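Local coordinates for protein nigritoxine (Vibrio nigripulchritudo, PDB 5M41) that is a bacterial toxin active against crustaceans and insects, with a novel fold, at residues 323-334 with 365-376; 275-286 with 436-445. All coordinates share one frame; numbering follows the deposited sequence. Where two conformers were deposited one is given.

Contact 1: residues 323-334 with 365-376; sequences IDPLDVISLSLA and TGVDIVGSSRDL
L331 and I369 face each other in an antiparallel ladder; six backbone bonds join 329-333 to 367-371, L333 N to V367 O at 2.8 Å among them. The tight side of this sheet carries branched aliphatics. L376, from the following helix, lays CD2 against L331 CB (3.6 Å) and also meets I329 CD1, while the L333 and I369 side chains cross, CD1 to CD1 at 4.0 Å. Such branches suit this buried, greasy layer, which L392 of helix 386-396 extends over L333 and V367. Glycine suits position 366: a CB would collide with L333 O and, at these backbone angles (158°/-159°), jam against the preceding carbonyl.

The other face is buried too but more polar, although V370 CG2 packs on S330 CB. S332 OG gives its proton to D368 OD1 (2.6 Å) from above the carboxylate plane; one water lies between S330 OG and D368 OD2. T440 OG1 and A441 N also bond OD2 and Q442 NE2 bonds OD1, which would probably stabilise a buried charge.

The open side is the D324-D327 type I turn, with D324 exposed. L326 CD2 lies over one face of the R374 guanidinium, whose NH1 and NH2 bond the carbonyl oxygens of G19 and R245. S373 OG donates to D324 O (2.7 Å), R374 N to P325 O. S372 and D375 close a capping box: an antiparallel strand pair whose second strand turns a corner at G371 into a helix N-capped by S372.

Contact 2: residues 275-286 with 436-445; sequences YSQEQAENIGAW and RPIPTAQTKS
W286 lies against 438-441, held by one bond to P439 O and by the I438 and A441 methyls, and its side chain can be followed outward from CB. CB and CG lie near A441 CB, and CD1 comes closer still, 3.5 Å from that methyl; alanine is small enough to sit beside the indole. NE1 then gives its proton to P439 O at 3.0 Å, the oxygen lying almost exactly in the ring plane, so the bond fixes how the indole is turned. Farther round, CE2 and CZ2 reach I438 CG2, CZ2 at 3.7 Å. Strand 340-348 also packs on this tryptophan through S346 and V348.

P439 is gripped from the other direction as well. Its CG stands over one face of the Y275 ring, 3.9 Å from the centroid and 15° off the normal, a CH-pi contact, while I283 and A280 touch the same pyrrolidine. A rigid proline suits this slot between aromatic and helix. Y275 OH continues past it to P437 O (2.7 Å), in the carbonyl plane.

At the far end E281, its chain bent at chi2 (-115°), spreads its carboxylate over the start of helix 444-457. S445 OG donates to OE1 on its syn lone pair (2.9 Å) and S445 N to OE2 at 3.3 Å, and the helix end would probably favour the negative charge. T443 is the N-cap. Together these make a short helix packed on a proline-bearing connection, closed by a CH-pi contact and a carboxylate at a helix N terminus.

From the N terminus the chain first lays down 275-286, whose end leads into strand 286-288; contact 2 closes a long loop when the chain comes back to it at 436-445. Contact 1 lies wholly within that span, closing a much shorter loop from 323-334 to 365-376 that holds strands 340-348, 354-357 and 359-363. Of these, 340-348 pairs with both 286-288 and 328-336, placing the end of 275-286 in the same sheet as contact 1, while 354-357 joins the small sheet that ends in 435-437. The contacts also meet directly: T365 OG1 probably bonds Q442 OE1 at 2.6 Å, fastening the connection before helix 444-457 to the sheet.

Contact 1: residues 323-334 with 365-376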
loop_
_atom_site.group_PDB
_atom_site.type_symbol
_atom_site.label_atom_id
_atom_site.label_comp_id
_atom_site.label_asym_id
_atom_site.label_seq_id
_atom_site.Cartn_x
_atom_site.Cartn_y
_atom_site.Cartn_z
ATOM N N ILE A 323 4.676 -20.868 -1.276
ATOM C CA ILE A 323 4.191 -20.338 -0.012
ATOM C C ILE A 323 3.484 -21.465 0.742
ATOM O O ILE A 323 2.750 -22.235 0.132
ATOM C CB ILE A 323 3.209 -19.152 -0.288
ATOM C CG1 ILE A 323 3.937 -17.966 -0.932
ATOM C CG2 ILE A 323 2.479 -18.707 0.962
ATOM C CD1 ILE A 323 5.064 -17.376 -0.106
ATOM N N ASP A 324 3.734 -21.575 2.048
ATOM C CA ASP A 324 3.009 -22.510 2.939
ATOM C C ASP A 324 1.798 -21.852 3.613
ATOM O O ASP A 324 1.836 -20.658 3.894
ATOM C CB ASP A 324 3.952 -23.052 4.005
ATOM C CG ASP A 324 4.993 -24.003 3.432
ATOM O OD1 ASP A 324 4.857 -24.418 2.255
ATOM O OD2 ASP A 324 5.945 -24.342 4.165
ATOM N N PRO A 325 0.716 -22.626 3.862
ATOM C CA PRO A 325 -0.505 -22.075 4.449
ATOM C C PRO A 325 -0.279 -21.135 5.628
ATOM O O PRO A 325 -0.959 -20.114 5.717
ATOM C CB PRO A 325 -1.258 -23.318 4.901
ATOM C CG PRO A 325 -0.883 -24.353 3.879
ATOM C CD PRO A 325 0.509 -24.018 3.406
ATOM N N LEU A 326 0.673 -21.461 6.503
ATOM C CA LEU A 326 0.895 -20.674 7.724
ATOM C C LEU A 326 1.942 -19.557 7.627
ATOM O O LEU A 326 2.103 -18.791 8.569
ATOM C CB LEU A 326 1.206 -21.598 8.913
ATOM C CG LEU A 326 0.129 -22.618 9.304
ATOM C CD1 LEU A 326 0.644 -23.584 10.372
ATOM C CD2 LEU A 326 -1.139 -21.931 9.788
ATOM N N ASP A 327 2.647 -19.478 6.498
ATOM C CA ASP A 327 3.594 -18.396 6.223
ATOM C C ASP A 327 2.884 -17.060 6.188
ATOM O O ASP A 327 1.820 -16.936 5.549
ATOM C CB ASP A 327 4.233 -18.576 4.833
ATOM C CG ASP A 327 5.296 -19.656 4.793
ATOM O OD1 ASP A 327 5.871 -19.953 5.848
ATOM O OD2 ASP A 327 5.568 -20.179 3.683
ATOM N N VAL A 328 3.491 -16.052 6.816
ATOM C CA VAL A 328 2.966 -14.698 6.759
ATOM C C VAL A 328 3.399 -14.050 5.452
ATOM O O VAL A 328 4.572 -14.078 5.078
ATOM C CB VAL A 328 3.411 -13.860 7.981
ATOM C CG1 VAL A 328 3.026 -12.395 7.797
ATOM C CG2 VAL A 328 2.758 -14.397 9.264
ATOM N N ILE A 329 2.441 -13.490 4.731
ATOM C CA ILE A 329 2.704 -12.887 3.454
ATOM C C ILE A 329 2.111 -11.477 3.421
ATOM O O ILE A 329 1.202 -11.156 4.191
ATOM C CB ILE A 329 2.184 -13.747 2.270
ATOM C CG1 ILE A 329 0.680 -13.953 2.329
ATOM C CG2 ILE A 329 2.880 -15.117 2.223
ATOM C CD1 ILE A 329 0.096 -14.422 0.999
ATOM N N SER A 330 2.662 -10.639 2.558
ATOM C CA SER A 330 2.098 -9.346 2.283
ATOM C C SER A 330 1.593 -9.435 0.851
ATOM O O SER A 330 2.390 -9.648 -0.077
ATOM C CB SER A 330 3.168 -8.268 2.398
ATOM O OG SER A 330 2.694 -7.029 1.885
ATOM N N LEU A 331 0.282 -9.326 0.670
ATOM C CA LEU A 331 -0.247 -9.159 -0.666
ATOM C C LEU A 331 -0.320 -7.659 -0.929
ATOM O O LEU A 331 -1.168 -6.951 -0.355
ATOM C CB LEU A 331 -1.603 -9.854 -0.827
ATOM C CG LEU A 331 -2.528 -9.484 -1.997
ATOM C CD1 LEU A 331 -1.901 -9.767 -3.351
ATOM C CD2 LEU A 331 -3.834 -10.243 -1.862
ATOM N N SER A 332 0.580 -7.175 -1.778
ATOM C CA SER A 332 0.647 -5.756 -2.110
ATOM C C SER A 332 -0.234 -5.463 -3.297
ATOM O O SER A 332 -0.148 -6.141 -4.304
ATOM C CB SER A 332 2.081 -5.333 -2.473
ATOM O OG SER A 332 2.926 -5.331 -1.334
ATOM N N LEU A 333 -1.075 -4.445 -3.175
ATOM C CA LEU A 333 -1.819 -3.937 -4.301
ATOM C C LEU A 333 -1.329 -2.517 -4.463
ATOM O O LEU A 333 -1.638 -1.633 -3.646
ATOM C CB LEU A 333 -3.314 -4.019 -4.019
ATOM C CG LEU A 333 -3.836 -5.441 -3.765
ATOM C CD1 LEU A 333 -5.230 -5.389 -3.176
ATOM C CD2 LEU A 333 -3.830 -6.260 -5.053
ATOM N N ALA A 334 -0.509 -2.320 -5.490
ATOM C CA ALA A 334 0.206 -1.069 -5.682
ATOM C C ALA A 334 -0.249 -0.430 -6.961
ATOM O O ALA A 334 -0.210 -1.057 -8.011
ATOM C CB ALA A 334 1.705 -1.316 -5.734
ATOM N N THR A 365 1.261 4.664 -2.279
ATOM C CA THR A 365 1.026 4.054 -3.581
ATOM C C THR A 365 -0.020 2.943 -3.574
ATOM O O THR A 365 -0.318 2.373 -4.622
ATOM C CB THR A 365 2.324 3.462 -4.140
ATOM O OG1 THR A 365 2.890 2.605 -3.149
ATOM C CG2 THR A 365 3.346 4.575 -4.510
ATOM N N GLY A 366 -0.588 2.615 -2.417
ATOM C CA GLY A 366 -1.475 1.452 -2.362
ATOM C C GLY A 366 -1.667 0.841 -0.987
ATOM O O GLY A 366 -1.441 1.506 0.034
ATOM N N VAL A 367 -2.096 -0.422 -0.956
ATOM C CA VAL A 367 -2.291 -1.121 0.304
ATOM C C VAL A 367 -1.617 -2.484 0.292
ATOM O O VAL A 367 -1.455 -3.100 -0.759
ATOM C CB VAL A 367 -3.787 -1.296 0.694
ATOM C CG1 VAL A 367 -4.505 0.047 0.620
ATOM C CG2 VAL A 367 -4.467 -2.303 -0.222
ATOM N N ASP A 368 -1.208 -2.931 1.476
ATOM C CA ASP A 368 -0.746 -4.299 1.648
ATOM C C ASP A 368 -1.712 -5.023 2.592
ATOM O O ASP A 368 -2.075 -4.497 3.640
ATOM C CB ASP A 368 0.637 -4.315 2.285
ATOM C CG ASP A 368 1.677 -3.534 1.477
ATOM O OD1 ASP A 368 1.729 -3.643 0.220
ATOM O OD2 ASP A 368 2.488 -2.826 2.127
ATOM N N ILE A 369 -2.090 -6.232 2.222
ATOM C CA ILE A 369 -2.925 -7.086 3.062
ATOM C C ILE A 369 -2.007 -8.158 3.648
ATOM O O ILE A 369 -1.403 -8.946 2.901
ATOM C CB ILE A 369 -4.079 -7.703 2.240
ATOM C CG1 ILE A 369 -4.917 -6.579 1.582
ATOM C CG2 ILE A 369 -4.938 -8.609 3.137
ATOM C CD1 ILE A 369 -5.843 -7.015 0.447
ATOM N N VAL A 370 -1.837 -8.133 4.969
ATOM C CA VAL A 370 -0.830 -8.990 5.652
ATOM C C VAL A 370 -1.496 -10.006 6.597
ATOM O O VAL A 370 -2.304 -9.641 7.436
ATOM C CB VAL A 370 0.179 -8.130 6.438
ATOM C CG1 VAL A 370 1.153 -9.002 7.248
ATOM C CG2 VAL A 370 0.950 -7.214 5.482
ATOM N N GLY A 371 -1.177 -11.278 6.424
ATOM C CA GLY A 371 -1.631 -12.351 7.303
ATOM C C GLY A 371 -1.056 -13.641 6.764
ATOM O O GLY A 371 -0.263 -13.613 5.825
ATOM N N SER A 372 -1.455 -14.786 7.314
ATOM C CA SER A 372 -0.960 -16.027 6.751
ATOM C C SER A 372 -1.583 -16.216 5.372
ATOM O O SER A 372 -2.676 -15.700 5.116
ATOM C CB SER A 372 -1.257 -17.220 7.666
ATOM O OG SER A 372 -2.549 -17.728 7.416
ATOM N N SER A 373 -0.908 -16.946 4.474
ATOM C CA SER A 373 -1.487 -17.161 3.151
ATOM C C SER A 373 -2.887 -17.781 3.232
ATOM O O SER A 373 -3.803 -17.356 2.511
ATOM C CB SER A 373 -0.572 -17.963 2.226
ATOM O OG SER A 373 -0.197 -19.172 2.807
ATOM N N ARG A 374 -3.073 -18.730 4.150
ATOM C CA ARG A 374 -4.385 -19.317 4.346
ATOM C C ARG A 374 -5.424 -18.276 4.782
ATOM O O ARG A 374 -6.562 -18.344 4.334
ATOM C CB ARG A 374 -4.337 -20.470 5.346
ATOM C CG ARG A 374 -5.721 -20.986 5.700
ATOM C CD ARG A 374 -5.706 -21.943 6.892
ATOM N NE ARG A 374 -5.342 -21.292 8.157
ATOM C CZ ARG A 374 -4.852 -21.956 9.203
ATOM N NH1 ARG A 374 -4.668 -23.255 9.110
ATOM N NH2 ARG A 374 -4.534 -21.327 10.324
ATOM N N ASP A 375 -5.036 -17.335 5.649
ATOM C CA ASP A 375 -5.931 -16.252 6.076
ATOM C C ASP A 375 -6.368 -15.399 4.895
ATOM O O ASP A 375 -7.514 -14.972 4.827
ATOM C CB ASP A 375 -5.256 -15.317 7.089
ATOM C CG ASP A 375 -4.859 -16.020 8.384
ATOM O OD1 ASP A 375 -5.528 -16.993 8.779
ATOM O OD2 ASP A 375 -3.884 -15.562 9.029
ATOM N N LEU A 376 -5.444 -15.127 3.971
ATOM C CA LEU A 376 -5.794 -14.347 2.794
ATOM C C LEU A 376 -6.798 -15.091 1.890
ATOM O O LEU A 376 -7.750 -14.470 1.405
ATOM C CB LEU A 376 -4.543 -13.892 2.033
ATOM C CG LEU A 376 -4.035 -12.527 2.541
ATOM C CD1 LEU A 376 -3.832 -12.453 4.054
ATOM C CD2 LEU A 376 -2.813 -12.037 1.793
HETATM O O HOH W 1 3.573 -4.960 3.416
#

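Contact 2: residues 275-286 with 436-445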
loop_
_atom_site.group_PDB
_atom_site.type_symbol
_atom_site.label_atom_id
_atom_site.label_comp_id
_atom_site.label_asym_id
_atom_site.label_seq_id
_atom_site.Cartn_x
_atom_site.Cartn_y
_atom_site.Cartn_z
ATOM N N TYR A 275 7.170 5.290 8.842
ATOM C CA TYR A 275 8.514 4.983 8.350
ATOM C C TYR A 275 9.011 5.850 7.194
ATOM O O TYR A 275 8.216 6.327 6.379
ATOM C CB TYR A 275 8.612 3.505 7.965
ATOM C CG TYR A 275 8.443 2.576 9.147
ATOM C CD1 TYR A 275 9.450 2.455 10.105
ATOM C CD2 TYR A 275 7.270 1.830 9.313
ATOM C CE1 TYR A 275 9.299 1.620 11.198
ATOM C CE2 TYR A 275 7.106 0.991 10.411
ATOM C CZ TYR A 275 8.121 0.890 11.345
ATOM O OH TYR A 275 7.984 0.062 12.421
ATOM N N SER A 276 10.330 6.044 7.141
ATOM C CA SER A 276 10.995 6.607 5.964
ATOM C C SER A 276 11.638 5.480 5.165
ATOM O O SER A 276 11.786 4.359 5.662
ATOM C CB SER A 276 12.058 7.630 6.361
ATOM O OG SER A 276 13.254 6.980 6.756
ATOM N N GLN A 277 12.037 5.792 3.936
ATOM C CA GLN A 277 12.586 4.796 3.018
ATOM C C GLN A 277 13.873 4.112 3.497
ATOM O O GLN A 277 14.053 2.917 3.263
ATOM C CB GLN A 277 12.780 5.396 1.628
ATOM C CG GLN A 277 11.482 5.594 0.856
ATOM C CD GLN A 277 11.652 6.512 -0.342
ATOM O OE1 GLN A 277 10.919 7.493 -0.494
ATOM N NE2 GLN A 277 12.628 6.203 -1.196
ATOM N N GLU A 278 14.760 4.847 4.161
ATOM C CA GLU A 278 15.998 4.230 4.659
ATOM C C GLU A 278 15.721 3.244 5.801
ATOM O O GLU A 278 16.248 2.127 5.795
ATOM C CB GLU A 278 17.046 5.270 5.072
ATOM C CG GLU A 278 18.447 4.676 5.204
ATOM C CD GLU A 278 19.508 5.692 5.595
ATOM O OE1 GLU A 278 19.527 6.798 5.012
ATOM O OE2 GLU A 278 20.338 5.373 6.476
ATOM N N GLN A 279 14.892 3.667 6.761
ATOM C CA GLN A 279 14.424 2.811 7.862
ATOM C C GLN A 279 13.748 1.540 7.334
ATOM O O GLN A 279 14.093 0.441 7.760
ATOM C CB GLN A 279 13.460 3.576 8.772
ATOM C CG GLN A 279 14.017 4.866 9.358
ATOM C CD GLN A 279 12.944 5.721 10.013
ATOM O OE1 GLN A 279 11.978 6.139 9.365
ATOM N NE2 GLN A 279 13.111 5.990 11.303
ATOM N N ALA A 280 12.811 1.694 6.396
ATOM C CA ALA A 280 12.140 0.546 5.769
ATOM C C ALA A 280 13.143 -0.414 5.107
ATOM O O ALA A 280 13.240 -1.590 5.501
ATOM C CB ALA A 280 11.078 1.007 4.773
ATOM N N GLU A 281 13.909 0.094 4.133
ATOM C CA GLU A 281 14.857 -0.737 3.396
ATOM C C GLU A 281 15.964 -1.264 4.334
ATOM O O GLU A 281 16.553 -2.313 4.067
ATOM C CB GLU A 281 15.401 -0.011 2.139
ATOM C CG GLU A 281 14.329 0.494 1.151
ATOM C CD GLU A 281 14.347 -0.169 -0.241
ATOM O OE1 GLU A 281 14.648 -1.384 -0.332
ATOM O OE2 GLU A 281 14.034 0.523 -1.254
ATOM N N ASN A 282 16.214 -0.564 5.443
ATOM C CA ASN A 282 17.056 -1.105 6.521
ATOM C C ASN A 282 16.390 -2.227 7.318
ATOM O O ASN A 282 17.059 -3.185 7.732
ATOM C CB ASN A 282 17.512 -0.008 7.495
ATOM C CG ASN A 282 18.959 0.417 7.275
ATOM O OD1 ASN A 282 19.486 0.343 6.162
ATOM N ND2 ASN A 282 19.604 0.870 8.343
ATOM N N ILE A 283 15.082 -2.088 7.560
ATOM C CA ILE A 283 14.313 -3.126 8.237
ATOM C C ILE A 283 14.283 -4.379 7.352
ATOM O O ILE A 283 14.444 -5.497 7.855
ATOM C CB ILE A 283 12.875 -2.656 8.621
ATOM C CG1 ILE A 283 12.892 -1.429 9.559
ATOM C CG2 ILE A 283 12.074 -3.789 9.246
ATOM C CD1 ILE A 283 13.689 -1.593 10.843
ATOM N N GLY A 284 14.101 -4.188 6.042
ATOM C CA GLY A 284 14.034 -5.304 5.087
ATOM C C GLY A 284 12.999 -6.342 5.499
ATOM O O GLY A 284 13.310 -7.535 5.681
ATOM N N ALA A 285 11.761 -5.890 5.659
ATOM C CA ALA A 285 10.703 -6.763 6.198
ATOM C C ALA A 285 10.248 -7.860 5.219
ATOM O O ALA A 285 9.898 -8.978 5.645
ATOM C CB ALA A 285 9.514 -5.924 6.687
ATOM N N TRP A 286 10.298 -7.549 3.920
ATOM C CA TRP A 286 9.653 -8.364 2.886
ATOM C C TRP A 286 10.586 -8.901 1.827
ATOM O O TRP A 286 11.491 -8.204 1.382
ATOM C CB TRP A 286 8.530 -7.552 2.246
ATOM C CG TRP A 286 7.491 -7.148 3.277
ATOM C CD1 TRP A 286 7.243 -5.884 3.793
ATOM C CD2 TRP A 286 6.569 -8.043 4.007
ATOM N NE1 TRP A 286 6.228 -5.917 4.713
ATOM C CE2 TRP A 286 5.784 -7.184 4.893
ATOM C CE3 TRP A 286 6.299 -9.409 3.974
ATOM C CZ2 TRP A 286 4.797 -7.698 5.726
ATOM C CZ3 TRP A 286 5.300 -9.918 4.810
ATOM C CH2 TRP A 286 4.563 -9.082 5.666
ATOM N N ARG A 436 6.399 -3.119 16.893
ATOM C CA ARG A 436 6.301 -2.009 15.939
ATOM C C ARG A 436 5.448 -2.414 14.737
ATOM O O ARG A 436 5.432 -3.582 14.370
ATOM C CB ARG A 436 7.696 -1.622 15.413
ATOM C CG ARG A 436 8.747 -1.336 16.473
ATOM C CD ARG A 436 10.000 -0.731 15.858
ATOM N NE ARG A 436 10.607 0.270 16.734
ATOM C CZ ARG A 436 11.634 1.037 16.393
ATOM N NH1 ARG A 436 12.181 0.920 15.189
ATOM N NH2 ARG A 436 12.117 1.920 17.255
ATOM N N PRO A 437 4.781 -1.449 14.089
ATOM C CA PRO A 437 4.127 -1.816 12.846
ATOM C C PRO A 437 5.119 -2.294 11.762
ATOM O O PRO A 437 6.242 -1.802 11.677
ATOM C CB PRO A 437 3.416 -0.523 12.416
ATOM C CG PRO A 437 4.094 0.562 13.190
ATOM C CD PRO A 437 4.441 -0.073 14.502
ATOM N N ILE A 438 4.706 -3.261 10.956
ATOM C CA ILE A 438 5.525 -3.688 9.826
ATOM C C ILE A 438 5.493 -2.618 8.725
ATOM O O ILE A 438 4.425 -2.151 8.345
ATOM C CB ILE A 438 5.127 -5.076 9.256
ATOM C CG1 ILE A 438 4.819 -6.061 10.411
ATOM C CG2 ILE A 438 6.273 -5.604 8.367
ATOM C CD1 ILE A 438 4.599 -7.509 9.978
ATOM N N PRO A 439 6.679 -2.210 8.230
ATOM C CA PRO A 439 6.744 -1.281 7.101
ATOM C C PRO A 439 6.069 -1.858 5.855
ATOM O O PRO A 439 5.938 -3.079 5.710
ATOM C CB PRO A 439 8.260 -1.124 6.845
ATOM C CG PRO A 439 8.901 -1.496 8.136
ATOM C CD PRO A 439 8.009 -2.544 8.757
ATOM N N THR A 440 5.643 -0.977 4.967
ATOM C CA THR A 440 5.066 -1.407 3.711
ATOM C C THR A 440 6.117 -2.103 2.840
ATOM O O THR A 440 7.307 -1.831 2.935
ATOM C CB THR A 440 4.427 -0.244 2.936
ATOM O OG1 THR A 440 3.836 -0.762 1.734
ATOM C CG2 THR A 440 5.472 0.849 2.599
ATOM N N ALA A 441 5.664 -3.059 2.043
ATOM C CA ALA A 441 6.530 -3.669 1.062
ATOM C C ALA A 441 6.708 -2.750 -0.143
ATOM O O ALA A 441 7.642 -2.953 -0.911
ATOM C CB ALA A 441 5.965 -4.997 0.620
ATOM N N GLN A 442 5.829 -1.751 -0.309
ATOM C CA GLN A 442 5.857 -0.864 -1.503
ATOM C C GLN A 442 6.965 0.191 -1.397
ATOM O O GLN A 442 6.712 1.380 -1.235
ATOM C CB GLN A 442 4.480 -0.243 -1.733
ATOM C CG GLN A 442 3.442 -1.343 -1.959
ATOM C CD GLN A 442 2.036 -0.850 -2.227
ATOM O OE1 GLN A 442 1.823 0.237 -2.793
ATOM N NE2 GLN A 442 1.061 -1.662 -1.851
ATOM N N THR A 443 8.204 -0.282 -1.429
ATOM C CA THR A 443 9.357 0.582 -1.322
ATOM C C THR A 443 9.783 1.086 -2.710
ATOM O O THR A 443 9.215 0.708 -3.765
ATOM C CB THR A 443 10.547 -0.191 -0.737
ATOM O OG1 THR A 443 10.811 -1.311 -1.581
ATOM C CG2 THR A 443 10.265 -0.691 0.715
ATOM N N LYS A 444 10.806 1.939 -2.694
ATOM C CA LYS A 444 11.483 2.401 -3.899
ATOM C C LYS A 444 11.906 1.221 -4.769
ATOM O O LYS A 444 11.572 1.170 -5.939
ATOM C CB LYS A 444 12.702 3.236 -3.503
ATOM C CG LYS A 444 13.338 4.039 -4.634
ATOM C CD LYS A 444 14.769 4.428 -4.256
ATOM C CE LYS A 444 15.181 5.764 -4.857
ATOM N NZ LYS A 444 14.841 5.858 -6.302
ATOM N N SER A 445 12.615 0.258 -4.200
ATOM C CA SER A 445 13.161 -0.817 -5.014
ATOM C C SER A 445 12.060 -1.752 -5.541
ATOM O O SER A 445 12.148 -2.242 -6.671
ATOM C CB SER A 445 14.226 -1.581 -4.246
ATOM O OG SER A 445 13.680 -2.039 -3.029
#